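Local coordinates for protein 1A (Cricket paralysis virus, PDB 6C3R) that suppresses antiviral RNA silencing in insect cells by inactivating host AGO2 and recruiting a cellular ubiquitin ligase complex that promotes its degradation, at residues F25-L39 with F101-F113. Numbering follows the deposited sequence.
Sequences FCTFYVQSKPQLLDL and FGNGLLIVSPRFF
Tyr29 meets Leu105 and Ile107 on one face of a two-stranded parallel beta-sheet, strands 26-30 and 104-108, whose short axes run 30° apart. Six backbone hydrogen bonds define the pairing, from Gly104 N to Phe25 O (2.9 Å) through Gln31 N to Val108 O (3.2 Å). Leu105 CD1 sits over the centre of the Tyr29 ring, 3.5 Å from its centroid and 5° off the ring normal, a CH-pi contact. The other methyl, Leu105 CD2, turns to Leu39 CD2, at 3.8 Å. Leu39 and Leu105 also pack on Phe49 of the second subunit.

Ile107 can be followed outward. Its CB lies near Tyr29 O; with chi1 at -50°, its CG1 is anti to the carbonyl carbon, which sets it beside Tyr29 CB (4.4 Å) and carries CD1 out to the loop, while CG2 approaches Tyr29 O and Pro34 CB. At the tip, Ile107 CD1 touches Pro34 CB and, end to end, Leu39 CD1, both at 3.8 Å, so the loop after strand 26-30 folds back over this branch.

The opposite face carries Cys26, Phe28, Val30, Leu106 and Val108, all but Val30 packed against helix 77-90. Phe28 CE1 reaches Leu106 CB at 3.7 Å, and its ring meets Trp123 and Phe120 edge-to-face. At the strand end, Val30 CG1 touches Pro110 CA in helix 110-114, and Val30 CG2 lies over the Phe113 ring face, 3.8 Å from Phe113 CG.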
loop_
_atom_site.group_PDB
_atom_site.type_symbol
_atom_site.label_atom_id
_atom_site.label_comp_id
_atom_site.label_asym_id
_atom_site.label_seq_id
_atom_site.Cartn_x
_atom_site.Cartn_y
_atom_site.Cartn_z
ATOM N N PHE A 25 -11.940 -6.229 1.807
ATOM C CA PHE A 25 -10.479 -6.321 1.537
ATOM C C PHE A 25 -9.683 -6.872 2.713
ATOM O O PHE A 25 -8.503 -6.554 2.885
ATOM C CB PHE A 25 -9.901 -4.974 1.075
ATOM C CG PHE A 25 -10.536 -4.463 -0.174
ATOM C CD1 PHE A 25 -10.418 -5.179 -1.365
ATOM C CD2 PHE A 25 -11.281 -3.287 -0.168
ATOM C CE1 PHE A 25 -11.032 -4.731 -2.524
ATOM C CE2 PHE A 25 -11.888 -2.830 -1.331
ATOM C CZ PHE A 25 -11.769 -3.557 -2.508
ATOM N N CYS A 26 -10.336 -7.730 3.497
ATOM C CA CYS A 26 -9.734 -8.331 4.660
ATOM C C CYS A 26 -10.572 -9.509 5.112
ATOM O O CYS A 26 -11.805 -9.416 5.163
ATOM C CB CYS A 26 -9.607 -7.310 5.796
ATOM S SG CYS A 26 -8.527 -7.861 7.133
ATOM N N THR A 27 -9.896 -10.605 5.451
ATOM C CA THR A 27 -10.542 -11.791 5.994
ATOM C C THR A 27 -9.872 -12.231 7.318
ATOM O O THR A 27 -8.681 -11.989 7.536
ATOM C CB THR A 27 -10.554 -12.938 4.947
ATOM O OG1 THR A 27 -11.316 -14.037 5.446
ATOM C CG2 THR A 27 -9.150 -13.435 4.606
ATOM N N PHE A 28 -10.652 -12.880 8.177
ATOM C CA PHE A 28 -10.159 -13.422 9.441
ATOM C C PHE A 28 -10.051 -14.934 9.325
ATOM O O PHE A 28 -10.891 -15.556 8.681
ATOM C CB PHE A 28 -11.130 -13.139 10.597
ATOM C CG PHE A 28 -10.925 -11.832 11.274
ATOM C CD1 PHE A 28 -9.990 -11.706 12.291
ATOM C CD2 PHE A 28 -11.712 -10.735 10.948
ATOM C CE1 PHE A 28 -9.816 -10.500 12.956
ATOM C CE2 PHE A 28 -11.540 -9.526 11.609
ATOM C CZ PHE A 28 -10.582 -9.409 12.611
ATOM N N TYR A 29 -9.033 -15.509 9.973
ATOM C CA TYR A 29 -8.915 -16.955 10.166
ATOM C C TYR A 29 -9.015 -17.177 11.650
ATOM O O TYR A 29 -8.718 -16.268 12.420
ATOM C CB TYR A 29 -7.568 -17.481 9.681
ATOM C CG TYR A 29 -7.343 -17.585 8.180
ATOM C CD1 TYR A 29 -8.296 -17.159 7.245
ATOM C CD2 TYR A 29 -6.135 -18.096 7.695
ATOM C CE1 TYR A 29 -8.062 -17.264 5.882
ATOM C CE2 TYR A 29 -5.879 -18.195 6.332
ATOM C CZ TYR A 29 -6.847 -17.780 5.429
ATOM O OH TYR A 29 -6.593 -17.862 4.076
ATOM N N VAL A 30 -9.420 -18.385 12.045
ATOM C CA VAL A 30 -9.642 -18.734 13.454
ATOM C C VAL A 30 -8.798 -19.944 13.864
ATOM O O VAL A 30 -9.175 -21.088 13.623
ATOM C CB VAL A 30 -11.128 -19.016 13.727
ATOM C CG1 VAL A 30 -11.341 -19.441 15.169
ATOM C CG2 VAL A 30 -11.968 -17.789 13.404
ATOM N N GLN A 31 -7.668 -19.687 14.512
ATOM C CA GLN A 31 -6.694 -20.727 14.812
ATOM C C GLN A 31 -6.154 -20.615 16.225
ATOM O O GLN A 31 -5.929 -19.510 16.729
ATOM C CB GLN A 31 -5.537 -20.595 13.852
ATOM C CG GLN A 31 -5.937 -20.476 12.395
ATOM C CD GLN A 31 -4.740 -20.315 11.507
ATOM O OE1 GLN A 31 -3.662 -19.962 11.975
ATOM N NE2 GLN A 31 -4.919 -20.572 10.214
ATOM N N SER A 32 -5.910 -21.763 16.847
ATOM C CA SER A 32 -5.365 -21.803 18.193
ATOM C C SER A 32 -3.888 -21.460 18.240
ATOM O O SER A 32 -3.441 -20.778 19.150
ATOM C CB SER A 32 -5.584 -23.174 18.815
ATOM O OG SER A 32 -6.927 -23.308 19.220
ATOM N N LYS A 33 -3.134 -21.955 17.271
ATOM C CA LYS A 33 -1.673 -21.816 17.271
ATOM C C LYS A 33 -1.203 -21.471 15.860
ATOM O O LYS A 33 -0.758 -22.344 15.118
ATOM C CB LYS A 33 -1.011 -23.096 17.794
ATOM C CG LYS A 33 -1.137 -23.284 19.302
ATOM C CD LYS A 33 -0.369 -24.520 19.758
ATOM C CE LYS A 33 0.050 -24.459 21.226
ATOM N NZ LYS A 33 1.024 -25.543 21.570
ATOM N N PRO A 34 -1.340 -20.189 15.481
ATOM C CA PRO A 34 -1.023 -19.769 14.124
ATOM C C PRO A 34 0.468 -19.720 13.870
ATOM O O PRO A 34 1.246 -19.475 14.778
ATOM C CB PRO A 34 -1.621 -18.369 14.044
ATOM C CG PRO A 34 -1.596 -17.872 15.437
ATOM C CD PRO A 34 -1.825 -19.066 16.305
ATOM N N GLN A 35 0.848 -19.939 12.623
ATOM C CA GLN A 35 2.256 -19.956 12.235
ATOM C C GLN A 35 2.636 -18.551 11.785
ATOM O O GLN A 35 2.874 -18.317 10.606
ATOM C CB GLN A 35 2.488 -20.985 11.122
ATOM C CG GLN A 35 1.878 -22.365 11.382
ATOM C CD GLN A 35 2.557 -23.143 12.504
ATOM O OE1 GLN A 35 3.454 -22.632 13.191
ATOM N NE2 GLN A 35 2.135 -24.403 12.690
ATOM N N LEU A 36 2.695 -17.624 12.743
ATOM C CA LEU A 36 2.830 -16.195 12.440
ATOM C C LEU A 36 4.136 -15.823 11.782
ATOM O O LEU A 36 4.219 -14.782 11.131
ATOM C CB LEU A 36 2.683 -15.354 13.696
ATOM C CG LEU A 36 1.282 -15.221 14.276
ATOM C CD1 LEU A 36 1.345 -14.477 15.595
ATOM C CD2 LEU A 36 0.344 -14.527 13.301
ATOM N N LEU A 37 5.150 -16.664 11.964
ATOM C CA LEU A 37 6.448 -16.454 11.339
ATOM C C LEU A 37 6.387 -16.773 9.846
ATOM O O LEU A 37 7.091 -16.146 9.065
ATOM C CB LEU A 37 7.537 -17.263 12.063
ATOM C CG LEU A 37 8.808 -16.491 12.436
ATOM C CD1 LEU A 37 8.510 -15.156 13.111
ATOM C CD2 LEU A 37 9.682 -17.350 13.341
ATOM N N ASP A 38 5.514 -17.702 9.444
ATOM C CA ASP A 38 5.250 -17.966 8.010
ATOM C C ASP A 38 4.584 -16.781 7.291
ATOM O O ASP A 38 4.629 -16.693 6.052
ATOM C CB ASP A 38 4.375 -19.215 7.807
ATOM C CG ASP A 38 5.005 -20.486 8.362
ATOM O OD1 ASP A 38 6.214 -20.487 8.717
ATOM O OD2 ASP A 38 4.275 -21.495 8.450
ATOM N N LEU A 39 3.951 -15.889 8.065
ATOM C CA LEU A 39 3.347 -14.663 7.532
ATOM C C LEU A 39 4.244 -13.412 7.604
ATOM O O LEU A 39 3.764 -12.302 7.334
ATOM C CB LEU A 39 2.024 -14.408 8.258
ATOM C CG LEU A 39 0.981 -15.515 8.151
ATOM C CD1 LEU A 39 -0.183 -15.213 9.071
ATOM C CD2 LEU A 39 0.492 -15.688 6.722
ATOM N N PHE A 101 -8.306 -7.516 -7.184
ATOM C CA PHE A 101 -8.050 -7.071 -5.791
ATOM C C PHE A 101 -7.907 -8.266 -4.822
ATOM O O PHE A 101 -8.483 -9.331 -5.068
ATOM C CB PHE A 101 -9.169 -6.136 -5.303
ATOM C CG PHE A 101 -9.265 -4.833 -6.063
ATOM C CD1 PHE A 101 -8.468 -3.745 -5.713
ATOM C CD2 PHE A 101 -10.160 -4.686 -7.129
ATOM C CE1 PHE A 101 -8.550 -2.546 -6.414
ATOM C CE2 PHE A 101 -10.246 -3.487 -7.832
ATOM C CZ PHE A 101 -9.442 -2.417 -7.472
ATOM N N GLY A 102 -7.148 -8.077 -3.734
ATOM C CA GLY A 102 -6.870 -9.134 -2.722
ATOM C C GLY A 102 -7.283 -8.741 -1.304
ATOM O O GLY A 102 -7.745 -7.618 -1.089
ATOM N N ASN A 103 -7.111 -9.655 -0.342
ATOM C CA ASN A 103 -7.618 -9.481 1.038
ATOM C C ASN A 103 -6.512 -9.557 2.100
ATOM O O ASN A 103 -5.732 -10.499 2.109
ATOM C CB ASN A 103 -8.670 -10.556 1.374
ATOM C CG ASN A 103 -10.030 -10.302 0.722
ATOM O OD1 ASN A 103 -10.962 -9.826 1.380
ATOM N ND2 ASN A 103 -10.164 -10.658 -0.566
ATOM N N GLY A 104 -6.471 -8.591 3.020
ATOM C CA GLY A 104 -5.532 -8.637 4.143
ATOM C C GLY A 104 -5.863 -9.796 5.056
ATOM O O GLY A 104 -7.021 -10.163 5.180
ATOM N N LEU A 105 -4.852 -10.379 5.699
ATOM C CA LEU A 105 -5.066 -11.543 6.552
ATOM C C LEU A 105 -4.912 -11.211 8.027
ATOM O O LEU A 105 -3.889 -10.651 8.432
ATOM C CB LEU A 105 -4.095 -12.646 6.172
ATOM C CG LEU A 105 -4.154 -13.950 6.972
ATOM C CD1 LEU A 105 -5.571 -14.488 7.063
ATOM C CD2 LEU A 105 -3.263 -15.004 6.326
ATOM N N LEU A 106 -5.933 -11.560 8.815
ATOM C CA LEU A 106 -5.887 -11.473 10.269
ATOM C C LEU A 106 -6.295 -12.767 10.908
ATOM O O LEU A 106 -7.065 -13.523 10.341
ATOM C CB LEU A 106 -6.802 -10.371 10.789
ATOM C CG LEU A 106 -6.281 -8.969 10.491
ATOM C CD1 LEU A 106 -7.376 -7.935 10.728
ATOM C CD2 LEU A 106 -5.050 -8.622 11.300
ATOM N N ILE A 107 -5.790 -12.991 12.123
ATOM C CA ILE A 107 -6.020 -14.235 12.848
ATOM C C ILE A 107 -6.430 -13.947 14.272
ATOM O O ILE A 107 -5.854 -13.105 14.946
ATOM C CB ILE A 107 -4.764 -15.147 12.856
ATOM C CG1 ILE A 107 -4.236 -15.292 11.440
ATOM C CG2 ILE A 107 -5.089 -16.506 13.474
ATOM C CD1 ILE A 107 -3.090 -16.250 11.292
ATOM N N VAL A 108 -7.378 -14.728 14.745
ATOM C CA VAL A 108 -7.976 -14.547 16.054
ATOM C C VAL A 108 -8.096 -15.943 16.662
ATOM O O VAL A 108 -8.280 -16.898 15.933
ATOM C CB VAL A 108 -9.326 -13.780 15.846
ATOM C CG1 VAL A 108 -10.549 -14.511 16.378
ATOM C CG2 VAL A 108 -9.225 -12.378 16.413
ATOM N N SER A 109 -8.006 -16.073 17.981
ATOM C CA SER A 109 -8.231 -17.376 18.614
ATOM C C SER A 109 -9.729 -17.819 18.521
ATOM O O SER A 109 -10.620 -16.982 18.288
ATOM C CB SER A 109 -7.763 -17.368 20.074
ATOM O OG SER A 109 -8.710 -16.765 20.940
ATOM N N PRO A 110 -10.008 -19.133 18.706
ATOM C CA PRO A 110 -11.374 -19.647 18.721
ATOM C C PRO A 110 -12.253 -19.169 19.864
ATOM O O PRO A 110 -13.450 -18.989 19.689
ATOM C CB PRO A 110 -11.165 -21.150 18.852
ATOM C CG PRO A 110 -9.831 -21.400 18.277
ATOM C CD PRO A 110 -9.032 -20.235 18.741
ATOM N N ARG A 111 -11.686 -18.991 21.037
ATOM C CA ARG A 111 -12.465 -18.520 22.172
ATOM C C ARG A 111 -12.995 -17.112 21.847
ATOM O O ARG A 111 -14.162 -16.802 22.070
ATOM C CB ARG A 111 -11.599 -18.549 23.431
ATOM C CG ARG A 111 -12.271 -18.151 24.737
ATOM C CD ARG A 111 -13.279 -19.159 25.293
ATOM N NE ARG A 111 -14.626 -18.865 24.768
ATOM C CZ ARG A 111 -15.470 -19.703 24.159
ATOM N NH1 ARG A 111 -15.200 -20.988 23.980
ATOM N NH2 ARG A 111 -16.632 -19.226 23.728
ATOM N N PHE A 112 -12.139 -16.288 21.266
ATOM C CA PHE A 112 -12.476 -14.914 20.954
ATOM C C PHE A 112 -13.527 -14.794 19.854
ATOM O O PHE A 112 -14.456 -13.973 19.954
ATOM C CB PHE A 112 -11.207 -14.185 20.530
ATOM C CG PHE A 112 -11.400 -12.726 20.321
ATOM C CD1 PHE A 112 -11.831 -12.239 19.092
ATOM C CD2 PHE A 112 -11.147 -11.834 21.355
ATOM C CE1 PHE A 112 -12.009 -10.888 18.896
ATOM C CE2 PHE A 112 -11.326 -10.483 21.160
ATOM C CZ PHE A 112 -11.759 -10.010 19.931
ATOM N N PHE A 113 -13.345 -15.594 18.799
ATOM C CA PHE A 113 -14.321 -15.710 17.716
ATOM C C PHE A 113 -15.703 -16.083 18.220
ATOM O O PHE A 113 -16.686 -15.496 17.808
ATOM C CB PHE A 113 -13.864 -16.730 16.680
ATOM C CG PHE A 113 -14.926 -17.087 15.673
ATOM C CD1 PHE A 113 -15.394 -16.135 14.772
ATOM C CD2 PHE A 113 -15.477 -18.372 15.631
ATOM C CE1 PHE A 113 -16.373 -16.463 13.837
ATOM C CE2 PHE A 113 -16.448 -18.703 14.690
ATOM C CZ PHE A 113 -16.898 -17.749 13.796
#